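PDB 2ZOU: spondin-1 from Homo sapiens, which is a secreted extracellular-matrix glycoprotein, also called F-spondin, that probably takes part in cell adhesion and whose reeler domain is a beta-sandwich. Local coordinates for residues T76-D81 with Q107-A112; R27-P32 with S40-L45; L58-E63 with V120-S125. All blocks are in the same frame, centred on the assembly; numbering follows the deposited sequence. Where two conformers were deposited one is given.

Contact 1: residues T76-D81 with Q107-A112; sequences TFQIID and QVFWIA
Antiparallel strand pairing joins Thr76-Ile79, at the margin of the four-stranded sheet, to its inner neighbour 107-111, and the loop residues Ile80 and Asp81 prolong the contact. Thr76 and Ile111 exchange two backbone hydrogen bonds, as do Gln78 and Phe109, with Gln78 N to Phe109 O at 2.8 Å. Phe77 and Trp110 form the non-hydrogen-bonded pair between them. Trp110 CD1 lies over one face of the Phe77 ring toward its rim, 3.7 Å from Phe77 CE1, with the Phe77 ring and the indole five-membered ring inclined by 54°. Both rings enter the core of the reeler beta-sandwich, where they touch Ala60 of the facing sheet, while Trp110 NE1 bonds Ala74 O. On the sheet face that carries Gln78 and Ile111, Ile80 crosses the Phe109 ring at about a right angle: Ile80 CD1 sits 3.7 Å from the Phe109 ring centroid, a CH-pi contact over the ring centre, and CG1 meets Phe109 CD2. A leucine in place of Phe109 would probably leave Ile80 CD1 without its aromatic platform. Next to it, a chi1 of 53° and an extended chain carry Gln107 NE2 to the syn side of Asp81 OD2, a hydrogen bond of 3.0 Å with the two planes 21° apart. Gln107 OE1 is held by Arg42 and Arg105. One water links Ile80 N to Gln107 O; a second joins Asp81 OD2 to Gln107 N.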
loop_
_atom_site.group_PDB
_atom_site.type_symbol
_atom_site.label_atom_id
_atom_site.label_comp_id
_atom_site.label_asym_id
_atom_site.label_seq_id
_atom_site.Cartn_x
_atom_site.Cartn_y
_atom_site.Cartn_z
ATOM N N THR A 76 7.968 -6.693 -3.970
ATOM C CA THR A 76 7.406 -7.866 -3.324
ATOM C C THR A 76 6.990 -7.485 -1.905
ATOM O O THR A 76 7.809 -7.045 -1.097
ATOM C CB THR A 76 8.470 -8.996 -3.240
ATOM O OG1 THR A 76 8.730 -9.470 -4.553
ATOM C CG2 THR A 76 8.008 -10.179 -2.361
ATOM N N PHE A 77 5.710 -7.634 -1.600
ATOM C CA PHE A 77 5.275 -7.524 -0.223
ATOM C C PHE A 77 5.577 -8.794 0.561
ATOM O O PHE A 77 5.542 -9.903 0.019
ATOM C CB PHE A 77 3.792 -7.216 -0.134
ATOM C CG PHE A 77 3.431 -5.846 -0.599
ATOM C CD1 PHE A 77 3.689 -4.720 0.191
ATOM C CD2 PHE A 77 2.792 -5.673 -1.823
ATOM C CE1 PHE A 77 3.325 -3.434 -0.240
ATOM C CE2 PHE A 77 2.429 -4.396 -2.262
ATOM C CZ PHE A 77 2.689 -3.281 -1.482
ATOM N N GLN A 78 5.856 -8.617 1.850
ATOM C CA GLN A 78 6.042 -9.721 2.777
ATOM C C GLN A 78 5.230 -9.485 4.050
ATOM O O GLN A 78 5.359 -8.442 4.689
ATOM C CB GLN A 78 7.513 -9.903 3.116
ATOM C CG GLN A 78 7.763 -11.099 4.036
ATOM C CD GLN A 78 9.213 -11.279 4.396
ATOM O OE1 GLN A 78 10.030 -10.391 4.191
ATOM N NE2 GLN A 78 9.541 -12.440 4.940
ATOM N N ILE A 79 4.381 -10.444 4.397
ATOM C CA ILE A 79 3.517 -10.340 5.557
ATOM C C ILE A 79 4.358 -10.360 6.837
ATOM O O ILE A 79 5.276 -11.168 6.990
ATOM C CB ILE A 79 2.471 -11.494 5.570
ATOM C CG1 ILE A 79 1.593 -11.441 4.309
ATOM C CG2 ILE A 79 1.636 -11.504 6.862
ATOM C CD1 ILE A 79 0.748 -10.184 4.140
ATOM N N ILE A 80 4.052 -9.434 7.737
ATOM C CA ILE A 80 4.639 -9.422 9.075
ATOM C C ILE A 80 3.678 -10.049 10.097
ATOM O O ILE A 80 4.064 -10.934 10.869
ATOM C CB ILE A 80 4.997 -7.968 9.488
ATOM C CG1 ILE A 80 6.032 -7.382 8.533
ATOM C CG2 ILE A 80 5.486 -7.903 10.951
ATOM C CD1 ILE A 80 6.286 -5.891 8.724
ATOM N N ASP A 81 2.428 -9.607 10.068
ATOM C CA ASP A 81 1.413 -10.035 11.021
ATOM C C ASP A 81 0.347 -10.850 10.301
ATOM O O ASP A 81 -0.576 -10.314 9.689
ATOM C CB ASP A 81 0.796 -8.809 11.699
ATOM C CG ASP A 81 1.823 -7.983 12.458
ATOM O OD1 ASP A 81 2.577 -8.560 13.279
ATOM O OD2 ASP A 81 1.886 -6.753 12.238
ATOM N N GLN A 107 0.991 -3.091 9.278
ATOM C CA GLN A 107 2.348 -2.952 8.736
ATOM C C GLN A 107 2.676 -4.167 7.893
ATOM O O GLN A 107 2.188 -5.265 8.166
ATOM C CB GLN A 107 3.371 -2.863 9.872
ATOM C CG GLN A 107 3.242 -4.013 10.853
ATOM C CD GLN A 107 4.233 -3.969 11.991
ATOM O OE1 GLN A 107 5.025 -3.036 12.130
ATOM N NE2 GLN A 107 4.181 -4.992 12.829
ATOM N N VAL A 108 3.492 -3.947 6.872
ATOM C CA VAL A 108 3.953 -5.016 5.983
ATOM C C VAL A 108 5.346 -4.630 5.498
ATOM O O VAL A 108 5.689 -3.451 5.522
ATOM C CB VAL A 108 2.967 -5.185 4.811
ATOM C CG1 VAL A 108 3.031 -3.981 3.839
ATOM C CG2 VAL A 108 3.152 -6.535 4.118
ATOM N N PHE A 109 6.153 -5.597 5.082
ATOM C CA PHE A 109 7.373 -5.251 4.369
ATOM C C PHE A 109 7.085 -5.123 2.887
ATOM O O PHE A 109 6.269 -5.868 2.337
ATOM C CB PHE A 109 8.453 -6.314 4.557
ATOM C CG PHE A 109 9.072 -6.328 5.923
ATOM C CD1 PHE A 109 9.719 -5.189 6.421
ATOM C CD2 PHE A 109 9.028 -7.483 6.713
ATOM C CE1 PHE A 109 10.292 -5.197 7.689
ATOM C CE2 PHE A 109 9.622 -7.490 7.984
ATOM C CZ PHE A 109 10.242 -6.343 8.457
ATOM N N TRP A 110 7.806 -4.200 2.258
ATOM C CA TRP A 110 7.870 -4.081 0.809
ATOM C C TRP A 110 9.336 -4.130 0.420
ATOM O O TRP A 110 10.127 -3.306 0.879
ATOM C CB TRP A 110 7.213 -2.801 0.332
ATOM C CG TRP A 110 7.276 -2.626 -1.154
ATOM C CD1 TRP A 110 6.538 -3.288 -2.084
ATOM C CD2 TRP A 110 8.108 -1.713 -1.868
ATOM N NE1 TRP A 110 6.862 -2.850 -3.349
ATOM C CE2 TRP A 110 7.825 -1.878 -3.244
ATOM C CE3 TRP A 110 9.068 -0.768 -1.477
ATOM C CZ2 TRP A 110 8.469 -1.124 -4.232
ATOM C CZ3 TRP A 110 9.708 -0.026 -2.459
ATOM C CH2 TRP A 110 9.392 -0.198 -3.821
ATOM N N ILE A 111 9.687 -5.103 -0.412
ATOM C CA ILE A 111 11.052 -5.298 -0.857
ATOM C C ILE A 111 11.198 -4.646 -2.220
ATOM O O ILE A 111 10.480 -5.003 -3.161
ATOM C CB ILE A 111 11.408 -6.787 -0.938
ATOM C CG1 ILE A 111 11.132 -7.465 0.408
ATOM C CG2 ILE A 111 12.887 -6.943 -1.395
ATOM C CD1 ILE A 111 11.265 -8.998 0.398
ATOM N N ALA A 112 12.103 -3.666 -2.321
ATOM C CA ALA A 112 12.191 -2.820 -3.498
ATOM C C ALA A 112 12.681 -3.586 -4.724
ATOM O O ALA A 112 13.522 -4.481 -4.618
ATOM C CB ALA A 112 13.089 -1.611 -3.235
HETATM O O HOH W 1 1.768 -7.887 7.819
HETATM O O HOH W 2 -0.058 -5.470 10.740
#

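Contact 2: residues R27-P32 with S40-L45; sequences RVEGDP and SYRVTL
Arg27 and Thr44 form an antiparallel hydrogen-bonded pair, with Arg27 N to Thr44 O and Thr44 N to Arg27 O both at 2.9 Å. Val28 and Val43 follow as a non-hydrogen-bonded pair, and Glu29 N continues the ladder to Arg42 O. These segments belong to the beta hairpin of strands 24-28 and 40-47 at one margin of the four-stranded sheet of the reeler sandwich. The first strand then leaves the ladder in a type II turn from Val28 to Asp31, closed by Asp31 N on Val28 O. Glycine fits the third position of this turn, since at the backbone angles of Gly30 a side chain would press on the preceding carbonyl oxygen. Where the strands part, a water bridges Glu29 O and Arg42 N.

Val28 and Val43 face the sandwich core, meeting through their CG2 methyls and both touching Leu122 of the opposing sheet. A chi1 of 179° turns Val28 CG1 to Tyr41 CB, 3.7 Å away. Farther along, Pro32 CB and CG lie against Tyr41 CE1, the proline and tyrosine side chains running past each other in opposite directions; the Tyr41 hydroxyl is bonded to Lys36 N.

Glu29 and Arg42 run side by side, pointing the same way, their carboxylate and guanidinium planes 15° apart. Their contact is chiefly between Glu29 OE1 and the aliphatic Arg42 CD (3.5 Å), while Arg42 NH1 bonds Gln107 OE1. The ion pair from Glu29 OE1 to Arg42 NE is long, 3.9 Å, and rests on charge alone: the oxygen lies well out of the guanidinium plane, where no N-H points at it.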
loop_
_atom_site.group_PDB
_atom_site.type_symbol
_atom_site.label_atom_id
_atom_site.label_comp_id
_atom_site.label_asym_id
_atom_site.label_seq_id
_atom_site.Cartn_x
_atom_site.Cartn_y
_atom_site.Cartn_z
ATOM N N ARG A 27 2.699 5.347 5.144
ATOM C CA ARG A 27 4.054 5.829 5.363
ATOM C C ARG A 27 5.027 4.698 5.176
ATOM O O ARG A 27 4.660 3.537 5.206
ATOM C CB ARG A 27 4.210 6.405 6.763
ATOM C CG ARG A 27 3.259 7.550 7.034
ATOM C CD ARG A 27 3.757 8.470 8.104
ATOM N NE ARG A 27 5.015 9.114 7.734
ATOM C CZ ARG A 27 5.536 10.150 8.381
ATOM N NH1 ARG A 27 4.900 10.673 9.423
ATOM N NH2 ARG A 27 6.686 10.667 7.981
ATOM N N VAL A 28 6.284 5.058 4.973
ATOM C CA VAL A 28 7.362 4.091 5.015
ATOM C C VAL A 28 8.271 4.515 6.166
ATOM O O VAL A 28 8.744 5.670 6.217
ATOM C CB VAL A 28 8.139 4.076 3.705
ATOM C CG1 VAL A 28 9.287 3.072 3.796
ATOM C CG2 VAL A 28 7.183 3.680 2.564
ATOM N N GLU A 29 8.492 3.601 7.114
ATOM C CA GLU A 29 9.316 3.910 8.276
ATOM C C GLU A 29 10.709 4.360 7.839
ATOM O O GLU A 29 11.313 3.741 6.949
ATOM C CB GLU A 29 9.424 2.702 9.212
ATOM C CG GLU A 29 8.140 2.409 9.985
ATOM C CD GLU A 29 8.317 1.377 11.098
ATOM O OE1 GLU A 29 9.403 0.753 11.191
ATOM O OE2 GLU A 29 7.370 1.207 11.896
ATOM N N GLY A 30 11.201 5.427 8.463
ATOM C CA GLY A 30 12.491 6.001 8.115
ATOM C C GLY A 30 12.393 7.051 7.017
ATOM O O GLY A 30 13.405 7.643 6.671
ATOM N N ASP A 31 11.182 7.260 6.466
ATOM C CA ASP A 31 10.970 8.325 5.459
ATOM C C ASP A 31 12.052 8.354 4.361
ATOM O O ASP A 31 12.737 9.365 4.165
ATOM C CB ASP A 31 10.890 9.687 6.157
ATOM C CG ASP A 31 9.728 9.779 7.129
ATOM O OD1 ASP A 31 8.737 9.033 6.974
ATOM O OD2 ASP A 31 9.824 10.604 8.067
ATOM N N PRO A 32 12.219 7.239 3.634
ATOM C CA PRO A 32 13.236 7.227 2.569
ATOM C C PRO A 32 12.927 8.217 1.445
ATOM O O PRO A 32 11.763 8.405 1.094
ATOM C CB PRO A 32 13.170 5.787 2.048
ATOM C CG PRO A 32 11.803 5.328 2.398
ATOM C CD PRO A 32 11.515 5.949 3.735
ATOM N N SER A 40 14.482 -4.042 2.068
ATOM C CA SER A 40 13.176 -4.220 2.688
ATOM C C SER A 40 12.782 -2.951 3.451
ATOM O O SER A 40 13.540 -2.470 4.310
ATOM C CB SER A 40 13.178 -5.406 3.649
ATOM O OG SER A 40 13.400 -6.626 2.971
ATOM N N TYR A 41 11.602 -2.428 3.132
ATOM C CA TYR A 41 11.036 -1.258 3.805
ATOM C C TYR A 41 9.797 -1.648 4.577
ATOM O O TYR A 41 9.024 -2.505 4.131
ATOM C CB TYR A 41 10.675 -0.181 2.767
ATOM C CG TYR A 41 11.893 0.336 2.049
ATOM C CD1 TYR A 41 12.653 1.364 2.593
ATOM C CD2 TYR A 41 12.308 -0.236 0.844
ATOM C CE1 TYR A 41 13.786 1.828 1.950
ATOM C CE2 TYR A 41 13.454 0.200 0.196
ATOM C CZ TYR A 41 14.177 1.255 0.736
ATOM O OH TYR A 41 15.319 1.652 0.075
ATOM N N ARG A 42 9.606 -1.042 5.744
ATOM C CA ARG A 42 8.387 -1.322 6.503
ATOM C C ARG A 42 7.336 -0.258 6.189
ATOM O O ARG A 42 7.497 0.925 6.505
ATOM C CB ARG A 42 8.658 -1.430 8.014
ATOM C CG ARG A 42 7.452 -2.001 8.768
ATOM C CD ARG A 42 7.700 -2.128 10.261
ATOM N NE ARG A 42 8.796 -3.038 10.576
ATOM C CZ ARG A 42 8.701 -4.092 11.380
ATOM N NH1 ARG A 42 7.545 -4.388 11.974
ATOM N NH2 ARG A 42 9.782 -4.831 11.598
ATOM N N VAL A 43 6.292 -0.696 5.496
ATOM C CA VAL A 43 5.190 0.159 5.078
ATOM C C VAL A 43 4.098 0.090 6.147
ATOM O O VAL A 43 3.725 -0.996 6.590
ATOM C CB VAL A 43 4.625 -0.261 3.700
ATOM C CG1 VAL A 43 3.474 0.664 3.273
ATOM C CG2 VAL A 43 5.735 -0.234 2.655
ATOM N N THR A 44 3.580 1.247 6.550
ATOM C CA THR A 44 2.548 1.290 7.576
ATOM C C THR A 44 1.331 2.044 7.075
ATOM O O THR A 44 1.443 3.032 6.324
ATOM C CB THR A 44 3.068 1.954 8.857
ATOM O OG1 THR A 44 3.379 3.312 8.586
ATOM C CG2 THR A 44 4.313 1.246 9.370
ATOM N N LEU A 45 0.163 1.578 7.495
ATOM C CA LEU A 45 -1.099 2.272 7.238
ATOM C C LEU A 45 -1.723 2.544 8.593
ATOM O O LEU A 45 -1.962 1.621 9.352
ATOM C CB LEU A 45 -2.016 1.366 6.416
ATOM C CG LEU A 45 -3.343 1.894 5.923
ATOM C CD1 LEU A 45 -3.191 3.175 5.169
ATOM C CD2 LEU A 45 -3.939 0.831 5.039
HETATM O O HOH W 3 11.468 0.868 6.752
#

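Contact 3: residues L58-E63 with V120-S125; sequences LIALRE and VILKAS. With EDO (1,2-ethanediol), chain D; EDO (1,2-ethanediol), chain F.
Leu61 and Ile121, like Ile59 and Lys123, are antiparallel hydrogen-bonded pairs joining two inner strands, 55-62 and 120-127, of the five-stranded sheet of the reeler beta-sandwich. Four backbone bonds satisfy the N-H and C=O groups that these residues turn to each other. Ile121 N to Leu61 O is the shortest, 2.7 Å and nearly straight at 174°; Leu61 N returns to Ile121 O at 2.9 Å. Ile59 N donates to Lys123 O and Lys123 N to Ile59 O in the same reciprocal way. The carbonyl oxygens also receive CA-H...O contacts: Leu58 CA meets Lys123 O, and Ala60 CA meets Ile121 O at 3.4 Å.

The intervening residues form non-hydrogen-bonded pairs here and send backbone bonds outward, Leu58 to Val95, Ala60 to Ala74 and Val120 to Leu144, so hydrogen bonding continues on the outer sides of both strands.

Leu58, Ala60, Val120, Leu122 and Ala124 turn to the interior of the sandwich. Ala60 CB is small enough to let Leu122 CD2 come in to 3.5 Å, and Val120 CG1 also meets Ala60 CB, at 4.1 Å. Val120 touches Trp110 of the facing sheet as well. On the opposite face, Glu63 crosses Ile121 obliquely. A first torsion of -158° and an extended chain carry Glu63 CG along Ile121, 3.8 Å from its CD1, while the carboxylate takes a salt bridge from Lys143 through OE2.

Ser125 was modelled in two conformers, so its polar contacts are provisional. In one of them Ser125 OG is bonded to Ile132 O of the next strand and also accepts a hydrogen bond from an ethanediol, probably carried over from the crystallisation liquor, whose O1 lies 2.7 Å from Ser125 OG.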
loop_
_atom_site.group_PDB
_atom_site.type_symbol
_atom_site.label_atom_id
_atom_site.label_comp_id
_atom_site.label_asym_id
_atom_site.label_seq_id
_atom_site.Cartn_x
_atom_site.Cartn_y
_atom_site.Cartn_z
ATOM N N LEU A 58 -3.812 -2.594 -0.200
ATOM C CA LEU A 58 -2.532 -1.954 -0.386
ATOM C C LEU A 58 -1.809 -2.554 -1.593
ATOM O O LEU A 58 -1.670 -3.780 -1.676
ATOM C CB LEU A 58 -1.694 -2.121 0.890
ATOM C CG LEU A 58 -0.212 -1.778 0.806
ATOM C CD1 LEU A 58 -0.022 -0.315 0.500
ATOM C CD2 LEU A 58 0.514 -2.159 2.080
ATOM N N ILE A 59 -1.356 -1.688 -2.512
ATOM C CA ILE A 59 -0.623 -2.125 -3.722
ATOM C C ILE A 59 0.608 -1.263 -3.968
ATOM O O ILE A 59 0.760 -0.198 -3.372
ATOM C CB ILE A 59 -1.544 -2.148 -4.979
ATOM C CG1 ILE A 59 -2.118 -0.753 -5.244
ATOM C CG2 ILE A 59 -2.631 -3.207 -4.802
ATOM C CD1 ILE A 59 -2.993 -0.677 -6.494
ATOM N N ALA A 60 1.509 -1.758 -4.818
ATOM C CA ALA A 60 2.675 -1.000 -5.259
ATOM C C ALA A 60 2.728 -1.087 -6.777
ATOM O O ALA A 60 2.864 -2.185 -7.315
ATOM C CB ALA A 60 3.933 -1.593 -4.662
ATOM N N LEU A 61 2.623 0.057 -7.450
ATOM C CA LEU A 61 2.518 0.109 -8.915
ATOM C C LEU A 61 3.653 0.886 -9.523
ATOM O O LEU A 61 4.069 1.914 -8.988
ATOM C CB LEU A 61 1.216 0.790 -9.327
ATOM C CG LEU A 61 -0.084 0.118 -8.894
ATOM C CD1 LEU A 61 -1.284 0.903 -9.444
ATOM C CD2 LEU A 61 -0.126 -1.336 -9.379
ATOM N N ARG A 62 4.130 0.445 -10.686
ATOM C CA ARG A 62 4.957 1.308 -11.489
ATOM C C ARG A 62 4.134 2.552 -11.778
ATOM O O ARG A 62 2.929 2.452 -12.045
ATOM C CB ARG A 62 5.321 0.594 -12.792
ATOM C CG ARG A 62 6.238 -0.604 -12.563
ATOM C CD ARG A 62 6.835 -1.052 -13.881
ATOM N NE ARG A 62 7.579 -2.299 -13.754
ATOM C CZ ARG A 62 8.625 -2.618 -14.514
ATOM N NH1 ARG A 62 9.067 -1.770 -15.434
ATOM N NH2 ARG A 62 9.242 -3.779 -14.343
ATOM N N GLU A 63 4.762 3.719 -11.724
ATOM C CA GLU A 63 4.045 4.966 -12.014
ATOM C C GLU A 63 3.351 4.967 -13.382
ATOM O O GLU A 63 3.868 4.410 -14.358
ATOM C CB GLU A 63 4.966 6.177 -11.903
ATOM C CG GLU A 63 4.187 7.472 -11.661
ATOM C CD GLU A 63 5.069 8.683 -11.405
ATOM O OE1 GLU A 63 6.293 8.604 -11.671
ATOM O OE2 GLU A 63 4.520 9.714 -10.946
ATOM N N VAL A 120 7.948 4.117 -8.268
ATOM C CA VAL A 120 6.910 3.232 -7.761
ATOM C C VAL A 120 5.926 4.045 -6.895
ATOM O O VAL A 120 6.329 4.932 -6.144
ATOM C CB VAL A 120 7.523 2.095 -6.922
ATOM C CG1 VAL A 120 6.443 1.304 -6.194
ATOM C CG2 VAL A 120 8.370 1.191 -7.806
ATOM N N ILE A 121 4.639 3.741 -7.035
ATOM C CA ILE A 121 3.596 4.368 -6.223
ATOM C C ILE A 121 2.987 3.340 -5.298
ATOM O O ILE A 121 2.345 2.378 -5.748
ATOM C CB ILE A 121 2.451 4.965 -7.087
ATOM C CG1 ILE A 121 2.981 5.766 -8.289
ATOM C CG2 ILE A 121 1.533 5.813 -6.208
ATOM C CD1 ILE A 121 3.736 7.050 -7.936
ATOM N N LEU A 122 3.198 3.541 -3.997
ATOM C CA LEU A 122 2.547 2.744 -2.979
ATOM C C LEU A 122 1.224 3.405 -2.708
ATOM O O LEU A 122 1.203 4.604 -2.449
ATOM C CB LEU A 122 3.381 2.736 -1.692
ATOM C CG LEU A 122 4.785 2.128 -1.813
ATOM C CD1 LEU A 122 5.593 2.384 -0.550
ATOM C CD2 LEU A 122 4.657 0.648 -2.049
ATOM N N LYS A 123 0.142 2.637 -2.750
ATOM C CA LYS A 123 -1.216 3.190 -2.670
ATOM C C LYS A 123 -2.136 2.317 -1.838
ATOM O O LYS A 123 -2.112 1.096 -1.942
ATOM C CB LYS A 123 -1.832 3.289 -4.070
ATOM C CG LYS A 123 -1.503 4.523 -4.867
ATOM C CD LYS A 123 -1.758 4.286 -6.344
ATOM C CE LYS A 123 -3.221 4.279 -6.686
ATOM N NZ LYS A 123 -3.384 4.372 -8.172
ATOM N N ALA A 124 -2.987 2.949 -1.036
ATOM C CA ALA A 124 -3.942 2.221 -0.232
ATOM C C ALA A 124 -5.342 2.788 -0.349
ATOM O O ALA A 124 -5.535 3.962 -0.648
ATOM C CB ALA A 124 -3.507 2.212 1.214
ATOM N N SER A 125 -6.307 1.912 -0.114
ATOM C CA SER A 125 -7.713 2.246 0.013
ATOM C C SER A 125 -8.180 1.672 1.335
ATOM O O SER A 125 -7.684 0.615 1.747
ATOM C CB SER A 125 -8.484 1.620 -1.148
ATOM O OG SER A 125 -9.874 1.766 -0.967
HETATM C C1 EDO D . -11.963 -0.726 0.423
HETATM O O1 EDO D . -11.421 -0.408 -0.863
HETATM C C2 EDO D . -10.846 -1.218 1.335
HETATM O O2 EDO D . -10.196 -2.356 0.746
HETATM C C1 EDO F . -6.391 7.789 -0.971
HETATM O O1 EDO F . -6.801 6.421 -0.947
HETATM C C2 EDO F . -7.565 8.724 -0.734
HETATM O O2 EDO F . -7.124 9.887 -0.031
#

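How the contacts relate
From the N terminus, contact 2 comes first, closing the short hairpin between strands 24-28 and 40-47. The chain then passes to the second sheet, where 58-63 begins the long loop that contact 3 completes at 120-125. Contact 1 opens and closes within that loop, pairing 76-81 with 107-112 back in the first sheet. Contacts 1 and 2 are joined through neighbouring strands, with probable backbone hydrogen bonds from Trp110 N to Tyr41 O and from Val43 N to Val108 O. Contact 3 packs on both from the facing sheet: Phe77 and Val43 each touch Leu58, and Leu45 meets Ala124, which together knit the two layers of the sandwich.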